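Local coordinates for putative TRAP PERIPLASMIC SOLUTE BINDING PROTEIN (Haemophilus influenzae, PDB 4PBQ), which binds L-gulonate in its pocket and probably serves as the periplasmic solute-binding component of a TRAP transporter, at residues 179-184 with 296-301; 50-53 with 59-62; 35-40 with 212-217; 96-101 with 311-316. All coordinates share one frame; numbering follows the deposited sequence.

Contact 1. Residues 179-184 with 296-301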
loop_
_atom_site.group_PDB
_atom_site.type_symbol
_atom_site.label_atom_id
_atom_site.label_comp_id
_atom_site.label_asym_id
_atom_site.label_seq_id
_atom_site.Cartn_x
_atom_site.Cartn_y
_atom_site.Cartn_z
ATOM N N LYS A 179 -9.778 12.328 -10.695
ATOM C CA LYS A 179 -10.361 13.503 -11.352
ATOM C C LYS A 179 -9.350 14.222 -12.245
ATOM O O LYS A 179 -9.705 14.798 -13.282
ATOM C CB LYS A 179 -10.961 14.451 -10.307
ATOM C CG LYS A 179 -12.155 13.805 -9.550
ATOM C CD LYS A 179 -12.723 14.690 -8.477
ATOM C CE LYS A 179 -13.539 15.806 -9.115
ATOM N NZ LYS A 179 -14.512 16.357 -8.162
ATOM N N ALA A 180 -8.083 14.214 -11.856
ATOM C CA ALA A 180 -7.043 14.819 -12.691
ATOM C C ALA A 180 -6.848 14.054 -14.006
ATOM O O ALA A 180 -6.363 14.618 -14.998
ATOM C CB ALA A 180 -5.710 14.909 -11.920
HETATM N N MSE A 181 -7.208 12.769 -13.994
HETATM C CA MSE A 181 -7.172 11.907 -15.181
HETATM C C MSE A 181 -8.459 11.991 -16.019
HETATM O O MSE A 181 -8.561 11.345 -17.051
HETATM C CB MSE A 181 -6.936 10.443 -14.799
HETATM C CG MSE A 181 -5.626 10.144 -14.033
HETATM SE SE MSE A 181 -4.016 10.713 -14.984
HETATM C CE MSE A 181 -3.399 12.111 -13.782
ATOM N N ASN A 182 -9.408 12.817 -15.582
ATOM C CA ASN A 182 -10.751 12.922 -16.162
ATOM C C ASN A 182 -11.542 11.619 -15.994
ATOM O O ASN A 182 -12.433 11.313 -16.793
ATOM C CB ASN A 182 -10.692 13.356 -17.642
ATOM C CG ASN A 182 -11.949 14.066 -18.082
ATOM O OD1 ASN A 182 -12.729 14.529 -17.251
ATOM N ND2 ASN A 182 -12.151 14.167 -19.396
ATOM N N ILE A 183 -11.166 10.845 -14.969
ATOM C CA ILE A 183 -11.894 9.650 -14.553
ATOM C C ILE A 183 -12.954 10.029 -13.525
ATOM O O ILE A 183 -12.737 10.949 -12.745
ATOM C CB ILE A 183 -10.921 8.627 -13.932
ATOM C CG1 ILE A 183 -9.927 8.102 -14.977
ATOM C CG2 ILE A 183 -11.691 7.463 -13.291
ATOM C CD1 ILE A 183 -8.758 7.315 -14.371
ATOM N N ASN A 184 -14.091 9.314 -13.515
ATOM C CA ASN A 184 -15.124 9.478 -12.474
ATOM C C ASN A 184 -14.873 8.488 -11.325
ATOM O O ASN A 184 -15.159 7.316 -11.476
ATOM C CB ASN A 184 -16.524 9.213 -13.039
ATOM C CG ASN A 184 -16.863 10.118 -14.226
ATOM O OD1 ASN A 184 -16.487 11.288 -14.249
ATOM N ND2 ASN A 184 -17.576 9.577 -15.210
ATOM N N ASN A 296 3.132 10.115 -20.956
ATOM C CA ASN A 296 3.416 11.508 -20.745
ATOM C C ASN A 296 2.158 12.296 -20.424
ATOM O O ASN A 296 2.184 13.195 -19.602
ATOM C CB ASN A 296 4.078 12.092 -21.982
ATOM C CG ASN A 296 5.479 11.577 -22.184
ATOM O OD1 ASN A 296 6.125 11.119 -21.243
ATOM N ND2 ASN A 296 5.970 11.664 -23.417
ATOM N N ASP A 297 1.054 11.969 -21.084
ATOM C CA ASP A 297 -0.193 12.652 -20.800
ATOM C C ASP A 297 -0.624 12.416 -19.349
ATOM O O ASP A 297 -1.130 13.332 -18.709
ATOM C CB ASP A 297 -1.296 12.182 -21.736
ATOM C CG ASP A 297 -1.205 12.786 -23.121
ATOM O OD1 ASP A 297 -0.443 13.757 -23.336
ATOM O OD2 ASP A 297 -1.923 12.280 -23.997
HETATM N N MSE A 298 -0.449 11.198 -18.841
HETATM C CA MSE A 298 -0.824 10.900 -17.450
HETATM C C MSE A 298 0.083 11.661 -16.468
HETATM O O MSE A 298 -0.384 12.224 -15.452
HETATM C CB MSE A 298 -0.755 9.394 -17.191
HETATM C CG MSE A 298 -1.889 8.609 -17.831
HETATM SE SE MSE A 298 -1.947 6.769 -17.174
HETATM C CE MSE A 298 -0.691 5.959 -18.388
ATOM N N VAL A 299 1.378 11.672 -16.766
ATOM C CA VAL A 299 2.317 12.369 -15.925
ATOM C C VAL A 299 2.002 13.856 -15.900
ATOM O O VAL A 299 1.926 14.467 -14.836
ATOM C CB VAL A 299 3.764 12.109 -16.354
ATOM C CG1 VAL A 299 4.712 12.997 -15.570
ATOM C CG2 VAL A 299 4.108 10.631 -16.131
ATOM N N ASN A 300 1.795 14.445 -17.072
ATOM C CA ASN A 300 1.515 15.866 -17.133
ATOM C C ASN A 300 0.227 16.197 -16.389
ATOM O O ASN A 300 0.149 17.207 -15.680
ATOM C CB ASN A 300 1.441 16.326 -18.592
ATOM C CG ASN A 300 2.800 16.369 -19.251
ATOM O OD1 ASN A 300 3.822 16.436 -18.569
ATOM N ND2 ASN A 300 2.824 16.338 -20.581
ATOM N N ALA A 301 -0.779 15.339 -16.544
ATOM C CA ALA A 301 -2.079 15.567 -15.906
ATOM C C ALA A 301 -1.969 15.521 -14.372
ATOM O O ALA A 301 -2.748 16.156 -13.673
ATOM C CB ALA A 301 -3.094 14.528 -16.388
HETATM O O HOH W 1 -4.911 17.400 -14.730
#

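Contact 2. Residues 50-53 with 59-62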
loop_
_atom_site.group_PDB
_atom_site.type_symbol
_atom_site.label_atom_id
_atom_site.label_comp_id
_atom_site.label_asym_id
_atom_site.label_seq_id
_atom_site.Cartn_x
_atom_site.Cartn_y
_atom_site.Cartn_z
ATOM N N THR A 50 10.667 -15.277 14.321
ATOM C CA THR A 50 11.774 -14.671 15.055
ATOM C C THR A 50 11.339 -14.273 16.455
ATOM O O THR A 50 12.003 -14.584 17.444
ATOM C CB THR A 50 12.340 -13.433 14.322
ATOM O OG1 THR A 50 12.896 -13.842 13.068
ATOM C CG2 THR A 50 13.410 -12.734 15.166
ATOM N N ILE A 51 10.228 -13.558 16.542
ATOM C CA ILE A 51 9.773 -13.079 17.836
ATOM C C ILE A 51 9.419 -14.243 18.767
ATOM O O ILE A 51 9.859 -14.282 19.927
ATOM C CB ILE A 51 8.583 -12.128 17.674
ATOM C CG1 ILE A 51 9.082 -10.780 17.140
ATOM C CG2 ILE A 51 7.871 -11.901 18.998
ATOM C CD1 ILE A 51 7.960 -9.873 16.577
ATOM N N GLU A 52 8.649 -15.201 18.271
ATOM C CA GLU A 52 8.154 -16.261 19.159
ATOM C C GLU A 52 9.328 -17.121 19.643
ATOM O O GLU A 52 9.406 -17.495 20.820
ATOM C CB GLU A 52 7.083 -17.089 18.432
ATOM C CG GLU A 52 5.814 -16.272 18.155
ATOM C CD GLU A 52 4.679 -17.061 17.509
ATOM O OE1 GLU A 52 4.872 -18.232 17.112
ATOM O OE2 GLU A 52 3.572 -16.490 17.392
ATOM N N ASN A 53 10.263 -17.424 18.754
ATOM C CA ASN A 53 11.425 -18.218 19.169
ATOM C C ASN A 53 12.403 -17.477 20.075
ATOM O O ASN A 53 12.855 -18.005 21.090
ATOM C CB ASN A 53 12.178 -18.749 17.954
ATOM C CG ASN A 53 11.455 -19.886 17.269
ATOM O OD1 ASN A 53 10.896 -20.764 17.922
ATOM N ND2 ASN A 53 11.488 -19.891 15.941
ATOM N N TYR A 59 5.840 -13.772 23.689
ATOM C CA TYR A 59 4.899 -13.095 22.790
ATOM C C TYR A 59 4.428 -14.078 21.745
ATOM O O TYR A 59 5.202 -14.882 21.243
ATOM C CB TYR A 59 5.536 -11.873 22.085
ATOM C CG TYR A 59 6.101 -10.906 23.069
ATOM C CD1 TYR A 59 7.376 -11.083 23.560
ATOM C CD2 TYR A 59 5.347 -9.849 23.552
ATOM C CE1 TYR A 59 7.911 -10.235 24.500
ATOM C CE2 TYR A 59 5.878 -8.984 24.505
ATOM C CZ TYR A 59 7.167 -9.183 24.967
ATOM O OH TYR A 59 7.700 -8.329 25.916
ATOM N N GLU A 60 3.158 -13.980 21.390
ATOM C CA GLU A 60 2.608 -14.739 20.276
ATOM C C GLU A 60 2.066 -13.750 19.278
ATOM O O GLU A 60 1.321 -12.859 19.673
ATOM C CB GLU A 60 1.469 -15.642 20.756
ATOM C CG GLU A 60 0.779 -16.373 19.635
ATOM C CD GLU A 60 -0.196 -17.423 20.129
ATOM O OE1 GLU A 60 -1.402 -17.120 20.235
ATOM O OE2 GLU A 60 0.254 -18.555 20.400
ATOM N N ILE A 61 2.484 -13.871 18.017
ATOM C CA ILE A 61 2.037 -12.965 16.965
ATOM C C ILE A 61 1.002 -13.719 16.132
ATOM O O ILE A 61 1.366 -14.570 15.310
ATOM C CB ILE A 61 3.196 -12.516 16.064
ATOM C CG1 ILE A 61 4.407 -12.035 16.889
ATOM C CG2 ILE A 61 2.702 -11.449 15.078
ATOM C CD1 ILE A 61 4.159 -10.843 17.824
ATOM N N ARG A 62 -0.280 -13.466 16.400
ATOM C CA ARG A 62 -1.366 -14.206 15.728
ATOM C C ARG A 62 -1.764 -13.446 14.443
ATOM O O ARG A 62 -2.185 -12.316 14.518
ATOM C CB ARG A 62 -2.588 -14.366 16.639
ATOM C CG ARG A 62 -2.277 -15.121 17.926
ATOM C CD ARG A 62 -3.552 -15.592 18.601
ATOM N NE ARG A 62 -4.155 -16.720 17.891
ATOM C CZ ARG A 62 -5.429 -17.085 18.010
ATOM N NH1 ARG A 62 -5.893 -18.128 17.326
ATOM N NH2 ARG A 62 -6.242 -16.414 18.819
#

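Contact 3. Residues 35-40 with 212-217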
loop_
_atom_site.group_PDB
_atom_site.type_symbol
_atom_site.label_atom_id
_atom_site.label_comp_id
_atom_site.label_asym_id
_atom_site.label_seq_id
_atom_site.Cartn_x
_atom_site.Cartn_y
_atom_site.Cartn_z
ATOM N N ASP A 35 -3.485 -14.628 2.357
ATOM C CA ASP A 35 -2.480 -15.411 3.072
ATOM C C ASP A 35 -1.349 -15.934 2.209
ATOM O O ASP A 35 -0.384 -16.504 2.735
ATOM C CB ASP A 35 -3.126 -16.514 3.888
ATOM C CG ASP A 35 -3.778 -17.612 3.049
ATOM O OD1 ASP A 35 -3.743 -17.604 1.813
ATOM O OD2 ASP A 35 -4.328 -18.533 3.669
ATOM N N ILE A 36 -1.430 -15.743 0.891
ATOM C CA ILE A 36 -0.299 -16.081 0.040
ATOM C C ILE A 36 0.377 -14.846 -0.549
ATOM O O ILE A 36 1.283 -14.953 -1.377
ATOM C CB ILE A 36 -0.641 -17.116 -1.054
ATOM C CG1 ILE A 36 -1.853 -16.700 -1.877
ATOM C CG2 ILE A 36 -0.887 -18.476 -0.416
ATOM C CD1 ILE A 36 -1.607 -15.507 -2.744
ATOM N N HIS A 37 -0.045 -13.668 -0.100
ATOM C CA HIS A 37 0.698 -12.458 -0.446
ATOM C C HIS A 37 2.105 -12.526 0.189
ATOM O O HIS A 37 2.276 -13.037 1.313
ATOM C CB HIS A 37 -0.076 -11.211 0.036
ATOM C CG HIS A 37 0.451 -9.932 -0.515
ATOM N ND1 HIS A 37 1.379 -9.167 0.153
ATOM C CD2 HIS A 37 0.174 -9.275 -1.668
ATOM C CE1 HIS A 37 1.652 -8.092 -0.565
ATOM N NE2 HIS A 37 0.948 -8.146 -1.677
ATOM N N PRO A 38 3.118 -11.970 -0.486
ATOM C CA PRO A 38 4.461 -11.987 0.141
ATOM C C PRO A 38 4.568 -11.398 1.551
ATOM O O PRO A 38 5.365 -11.874 2.361
ATOM C CB PRO A 38 5.306 -11.178 -0.853
ATOM C CG PRO A 38 4.675 -11.517 -2.190
ATOM C CD PRO A 38 3.178 -11.510 -1.879
ATOM N N SER A 39 3.802 -10.364 1.849
ATOM C CA SER A 39 3.744 -9.824 3.205
ATOM C C SER A 39 3.323 -10.883 4.223
ATOM O O SER A 39 3.896 -10.971 5.315
ATOM C CB SER A 39 2.814 -8.585 3.282
ATOM O OG SER A 39 1.490 -8.918 2.932
ATOM N N HIS A 40 2.350 -11.714 3.878
ATOM C CA HIS A 40 1.871 -12.698 4.831
ATOM C C HIS A 40 2.905 -13.784 5.016
ATOM O O HIS A 40 3.169 -14.194 6.136
ATOM C CB HIS A 40 0.572 -13.360 4.388
ATOM C CG HIS A 40 -0.053 -14.189 5.465
ATOM N ND1 HIS A 40 -0.844 -13.649 6.448
ATOM C CD2 HIS A 40 0.018 -15.511 5.738
ATOM C CE1 HIS A 40 -1.230 -14.594 7.289
ATOM N NE2 HIS A 40 -0.719 -15.735 6.876
ATOM N N ILE A 212 -4.429 -7.709 -7.588
ATOM C CA ILE A 212 -5.323 -8.070 -8.674
ATOM C C ILE A 212 -5.397 -9.586 -8.882
ATOM O O ILE A 212 -6.471 -10.131 -9.122
ATOM C CB ILE A 212 -4.909 -7.321 -9.946
ATOM C CG1 ILE A 212 -5.204 -5.843 -9.731
ATOM C CG2 ILE A 212 -5.657 -7.844 -11.171
ATOM C CD1 ILE A 212 -4.652 -4.936 -10.828
ATOM N N LYS A 213 -4.276 -10.291 -8.722
ATOM C CA LYS A 213 -4.319 -11.744 -8.837
ATOM C C LYS A 213 -4.916 -12.359 -7.574
ATOM O O LYS A 213 -5.813 -13.203 -7.657
ATOM C CB LYS A 213 -2.936 -12.348 -9.048
ATOM C CG LYS A 213 -3.006 -13.860 -9.311
ATOM C CD LYS A 213 -1.669 -14.561 -9.224
ATOM C CE LYS A 213 -1.897 -16.054 -9.272
ATOM N NZ LYS A 213 -0.651 -16.884 -9.110
ATOM N N ASP A 214 -4.351 -11.982 -6.420
ATOM C CA ASP A 214 -4.638 -12.679 -5.153
ATOM C C ASP A 214 -6.129 -12.563 -4.846
ATOM O O ASP A 214 -6.730 -13.475 -4.288
ATOM C CB ASP A 214 -3.900 -12.015 -3.997
ATOM C CG ASP A 214 -2.371 -12.228 -4.012
ATOM O OD1 ASP A 214 -1.829 -13.041 -4.792
ATOM O OD2 ASP A 214 -1.714 -11.548 -3.174
ATOM N N SER A 215 -6.698 -11.403 -5.156
ATOM C CA SER A 215 -8.104 -11.118 -4.862
ATOM C C SER A 215 -9.084 -11.816 -5.800
ATOM O O SER A 215 -10.285 -11.889 -5.498
ATOM C CB SER A 215 -8.366 -9.622 -4.976
ATOM O OG SER A 215 -8.204 -9.227 -6.335
ATOM N N GLY A 216 -8.583 -12.313 -6.930
ATOM C CA GLY A 216 -9.435 -12.848 -7.977
ATOM C C GLY A 216 -10.073 -11.763 -8.849
ATOM O O GLY A 216 -10.878 -12.074 -9.725
ATOM N N LEU A 217 -9.725 -10.499 -8.622
ATOM C CA LEU A 217 -10.274 -9.421 -9.471
ATOM C C LEU A 217 -9.951 -9.631 -10.947
ATOM O O LEU A 217 -10.724 -9.217 -11.819
ATOM C CB LEU A 217 -9.784 -8.039 -9.016
ATOM C CG LEU A 217 -10.583 -7.458 -7.855
ATOM C CD1 LEU A 217 -9.838 -6.251 -7.248
ATOM C CD2 LEU A 217 -11.985 -7.059 -8.303
#

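Contact 4. Residues 96-101 with 311-316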
loop_
_atom_site.group_PDB
_atom_site.type_symbol
_atom_site.label_atom_id
_atom_site.label_comp_id
_atom_site.label_asym_id
_atom_site.label_seq_id
_atom_site.Cartn_x
_atom_site.Cartn_y
_atom_site.Cartn_z
ATOM N N VAL A 96 -5.897 11.691 8.790
ATOM C CA VAL A 96 -5.679 12.356 10.066
ATOM C C VAL A 96 -4.553 13.380 9.940
ATOM O O VAL A 96 -4.646 14.478 10.482
ATOM C CB VAL A 96 -5.362 11.339 11.184
ATOM C CG1 VAL A 96 -4.959 12.049 12.485
ATOM C CG2 VAL A 96 -6.567 10.448 11.404
ATOM N N ASP A 97 -3.498 13.024 9.219
ATOM C CA ASP A 97 -2.365 13.916 9.009
ATOM C C ASP A 97 -1.805 13.596 7.640
ATOM O O ASP A 97 -1.282 12.508 7.410
ATOM C CB ASP A 97 -1.293 13.712 10.098
ATOM C CG ASP A 97 -0.148 14.718 10.010
ATOM O OD1 ASP A 97 0.093 15.262 8.916
ATOM O OD2 ASP A 97 0.534 14.963 11.043
ATOM N N PRO A 98 -1.870 14.556 6.719
ATOM C CA PRO A 98 -1.576 14.234 5.318
ATOM C C PRO A 98 -0.128 13.832 5.061
ATOM O O PRO A 98 0.135 13.256 4.013
ATOM C CB PRO A 98 -1.890 15.536 4.568
ATOM C CG PRO A 98 -2.676 16.367 5.512
ATOM C CD PRO A 98 -2.309 15.953 6.895
ATOM N N ILE A 99 0.789 14.130 5.976
ATOM C CA ILE A 99 2.189 13.808 5.720
ATOM C C ILE A 99 2.374 12.302 5.487
ATOM O O ILE A 99 3.242 11.875 4.716
ATOM C CB ILE A 99 3.136 14.340 6.836
ATOM C CG1 ILE A 99 4.574 14.336 6.307
ATOM C CG2 ILE A 99 2.993 13.537 8.120
ATOM C CD1 ILE A 99 5.458 15.394 6.888
ATOM N N PHE A 100 1.551 11.499 6.142
ATOM C CA PHE A 100 1.698 10.039 6.034
ATOM C C PHE A 100 1.365 9.502 4.650
ATOM O O PHE A 100 1.729 8.371 4.314
ATOM C CB PHE A 100 0.840 9.321 7.088
ATOM C CG PHE A 100 1.165 9.736 8.490
ATOM C CD1 PHE A 100 2.480 9.672 8.955
ATOM C CD2 PHE A 100 0.184 10.196 9.341
ATOM C CE1 PHE A 100 2.800 10.066 10.254
ATOM C CE2 PHE A 100 0.505 10.626 10.629
ATOM C CZ PHE A 100 1.817 10.550 11.086
ATOM N N GLY A 101 0.661 10.287 3.842
ATOM C CA GLY A 101 0.277 9.829 2.524
ATOM C C GLY A 101 1.261 10.159 1.401
ATOM O O GLY A 101 1.017 9.808 0.232
ATOM N N LYS A 311 0.763 24.430 -2.377
ATOM C CA LYS A 311 -0.029 25.546 -1.870
ATOM C C LYS A 311 -0.647 25.316 -0.498
ATOM O O LYS A 311 -0.919 26.279 0.221
ATOM C CB LYS A 311 -1.157 25.893 -2.833
ATOM C CG LYS A 311 -0.687 26.397 -4.159
ATOM C CD LYS A 311 -1.801 27.117 -4.892
ATOM C CE LYS A 311 -1.321 27.647 -6.233
ATOM N NZ LYS A 311 0.023 28.297 -6.150
ATOM N N LYS A 312 -0.914 24.067 -0.140
ATOM C CA LYS A 312 -1.690 23.803 1.070
ATOM C C LYS A 312 -0.857 23.179 2.189
ATOM O O LYS A 312 -1.258 23.214 3.355
ATOM C CB LYS A 312 -2.904 22.931 0.738
ATOM C CG LYS A 312 -2.570 21.539 0.260
ATOM C CD LYS A 312 -3.835 20.794 -0.202
ATOM C CE LYS A 312 -3.485 19.456 -0.861
ATOM N NZ LYS A 312 -4.666 18.597 -1.183
ATOM N N TYR A 313 0.302 22.628 1.835
ATOM C CA TYR A 313 1.199 22.008 2.816
ATOM C C TYR A 313 2.518 22.779 2.911
ATOM O O TYR A 313 3.270 22.849 1.941
ATOM C CB TYR A 313 1.509 20.572 2.423
ATOM C CG TYR A 313 0.318 19.662 2.269
ATOM C CD1 TYR A 313 -0.814 19.801 3.066
ATOM C CD2 TYR A 313 0.325 18.673 1.311
ATOM C CE1 TYR A 313 -1.891 18.957 2.915
ATOM C CE2 TYR A 313 -0.741 17.827 1.155
ATOM C CZ TYR A 313 -1.850 17.970 1.957
ATOM O OH TYR A 313 -2.909 17.098 1.796
ATOM N N ASP A 314 2.799 23.350 4.078
ATOM C CA ASP A 314 4.026 24.124 4.270
ATOM C C ASP A 314 5.281 23.250 4.287
ATOM O O ASP A 314 6.395 23.770 4.230
ATOM C CB ASP A 314 3.955 24.918 5.581
ATOM C CG ASP A 314 4.322 24.076 6.791
ATOM O OD1 ASP A 314 5.513 24.065 7.165
ATOM O OD2 ASP A 314 3.430 23.416 7.359
ATOM N N TRP A 315 5.105 21.933 4.363
ATOM C CA TRP A 315 6.238 21.007 4.423
ATOM C C TRP A 315 6.534 20.319 3.098
ATOM O O TRP A 315 7.543 19.622 2.969
ATOM C CB TRP A 315 5.957 19.924 5.474
ATOM C CG TRP A 315 4.576 19.317 5.350
ATOM C CD1 TRP A 315 3.457 19.691 6.037
ATOM C CD2 TRP A 315 4.169 18.251 4.476
ATOM N NE1 TRP A 315 2.388 18.937 5.645
ATOM C CE2 TRP A 315 2.796 18.041 4.690
ATOM C CE3 TRP A 315 4.830 17.462 3.532
ATOM C CZ2 TRP A 315 2.074 17.071 3.998
ATOM C CZ3 TRP A 315 4.111 16.509 2.840
ATOM C CH2 TRP A 315 2.750 16.315 3.080
ATOM N N ALA A 316 5.650 20.483 2.121
ATOM C CA ALA A 316 5.717 19.646 0.933
ATOM C C ALA A 316 6.983 19.907 0.128
ATOM O O ALA A 316 7.627 18.968 -0.317
ATOM C CB ALA A 316 4.481 19.820 0.084
#

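Contact 1. Residues 179-184 with 296-301
One water holds Ala180 and Ala301 together through their backbone carbonyls, donating to Ala301 O at 2.7 Å and to Ala180 O at 3.1 Å. Both of its hydrogens are spent on this bridge between the C-terminal end of helix 172-180 and the side of helix 292-312. The shorter helix stops here in a Schellman motif: Asn182, with positive phi, turns the chain out of the helix, and Asn182 N bonds back to Lys179 O. Beside the water, the methyl of Ala301 points at the other segment, CB resting 3.6 Å from the carbonyl oxygen Ala180 O. Met181, a selenomethionine, supplies most of what remains, and its packing is largely apolar. With CG beside the backbone N (chi1 -59°) and bends at chi2 and chi3, the chain turns its end to helix 292-312, SE 4.1 Å from CG of Met298, also a selenomethionine. The chain of Met298 runs on toward Tyr107 and Pro290, while Met181 also touches Ser302 and Ala180 reaches Val304. The terminal methyl of Met181 ends against the long helix, CE 3.4 Å from Met298 O and 3.6 Å from Ala301 CB.

Contact 2. Residues 50-53 with 59-62
Glu52, Ile51 and Ile61 carry this contact, which lies within the beta-alpha-beta unit of strand 25-30, helix 38-54 and strand 59-64; the helix packs on the strand that follows it. Glu52 leaves the helix with CG anti to the carbonyl carbon (chi1 -67°) and then runs extended, which lays its chain against the strand backbone. CG passes 3.4 Å from Tyr59 O, and the carboxylate ends at the backbone of Ile61, where Ile61 N donates to Glu52 OE2 at 2.9 Å with an N-H...O angle of 153°; OE2 receives it on its anti lone pair, the one directed away from the other carboxylate oxygen. The same OE2 forms a salt bridge with Lys48 from one turn earlier in the helix, and Lys48 also bonds to Ile61 O, so the acid and the lysine together hold both polar backbone atoms of Ile61. Lys48 probably eases the repulsion between Glu52 and Glu60, whose OE2 atoms lie 4.9 Å apart. The apolar half is built by Ile51, which points at the strand and crosses Ile61 at about a right angle. Phe254 and Ala257 of helix 248-281 also touch Ile51, while Tyr59 sends its hydroxyl away to Asp250. The CG2 branch of Ile51 does double duty, 3.9 Å from Tyr59 CB and 4.0 Å from Ile61 CD1.

Contact 3. Residues 35-40 with 212-217
A carboxylate pressed against carbon is the odd feature here: Asp214 meets Ile36 and His37 closely, yet no hydrogen bond crosses between the segments. Its OD1 lies 3.2 Å from the terminal methyl CD1 of Ile36, and OD2 lies 3.3 Å from His37 CD2. OD2 comes at the edge of the imidazole, in the ring plane, while the carboxylate itself stands nearly perpendicular to the ring, the two planes 89° apart. Ile36 gets its methyl there by holding CG1 between the backbone N and the carbonyl carbon (chi1 53°); the Ile36 and Asp214 side chains run alongside one another, pointing opposite ways. The contact joins the start of helix 38-54 to the C-terminal part of helix 209-214; the side chain of His37 is about 9 Å from the bound L-gulonate. His37 is the N-cap of its helix. Its ND1 accepts from Ser39 N at 3.2 Å, the donor tilted 30° out of the ring plane, and also shares a 2.8 Å hydrogen bond with Ser39 OG. Pro38 CD rests over one ring face, and Met210 of the other helix also touches His37. The two bonds at ND1 probably help fix the ring's rotation, with CD2 facing Asp214. The weakly polar C-H there probably gives a mild attraction to the acid, whose charge may make the imidazole easier to protonate.

Contact 4. Residues 96-101 with 311-316
Ile99 lies over one face of the Trp315 indole, its CG1 4.0 Å from the centroid of the six-membered ring and only 7° off the ring normal, a clear CH-pi contact. CG1, anti to the backbone N at chi1 -163°, is set over the ring, and CD1 continues across the same face toward the ring fusion, 4.0 Å from Trp315 CD2. The Ile99 backbone lies over the outer rim of that same face, CA 3.7 Å from Trp315 CH2. The other indole face is backed by Tyr313 CB and Ala316 CB. Tyr313 is in turn layered: Trp315 CZ2 sits over one face of the phenol, toward its rim, and Lys312 CG over the centre of the opposite one. These aromatics belong to a type I beta turn, Tyr313 to Ala316, that links helix 292-312 to helix 316-326. Facing it is a 3-10 segment beginning at Pro98, entered through an Asx turn in which Asp97 OD1 accepts from Ile99 N at 3.2 Å, the donor lying above the carboxylate plane. Asp97 OD2 is taken by Tyr134, and Ile127 of helix 122-129 touches Ile99. Pro98 crosses Tyr313 obliquely at its hydroxyl end, Pro98 CB lying 3.3 Å from Tyr313 OH and 3.6 Å from Tyr313 CZ.

How the contacts relate
Contact 2 is the buried one, while contacts 1, 3 and 4 are partly buried. Contacts 2 and 3 share helix 38-54: its start meets helix 209-214 in contact 3, and its later turns pack on strand 59-64 in contact 2. Helix 292-312 likewise serves contact 1 along its side and contact 4 at its C-terminal end, their centres about 21 Å apart. The chemistry changes with place. A direct hydrogen bond crosses only contact 2; water bridges contact 1, a carboxylate meets carbon in contact 3, and aliphatic side chains meet aromatic rings in contact 4. Contacts 3 and 4 lie on opposite sides of the chain's centre, with the side chains of His37 and Pro98 about 9 and 11 Å from L-gulonate.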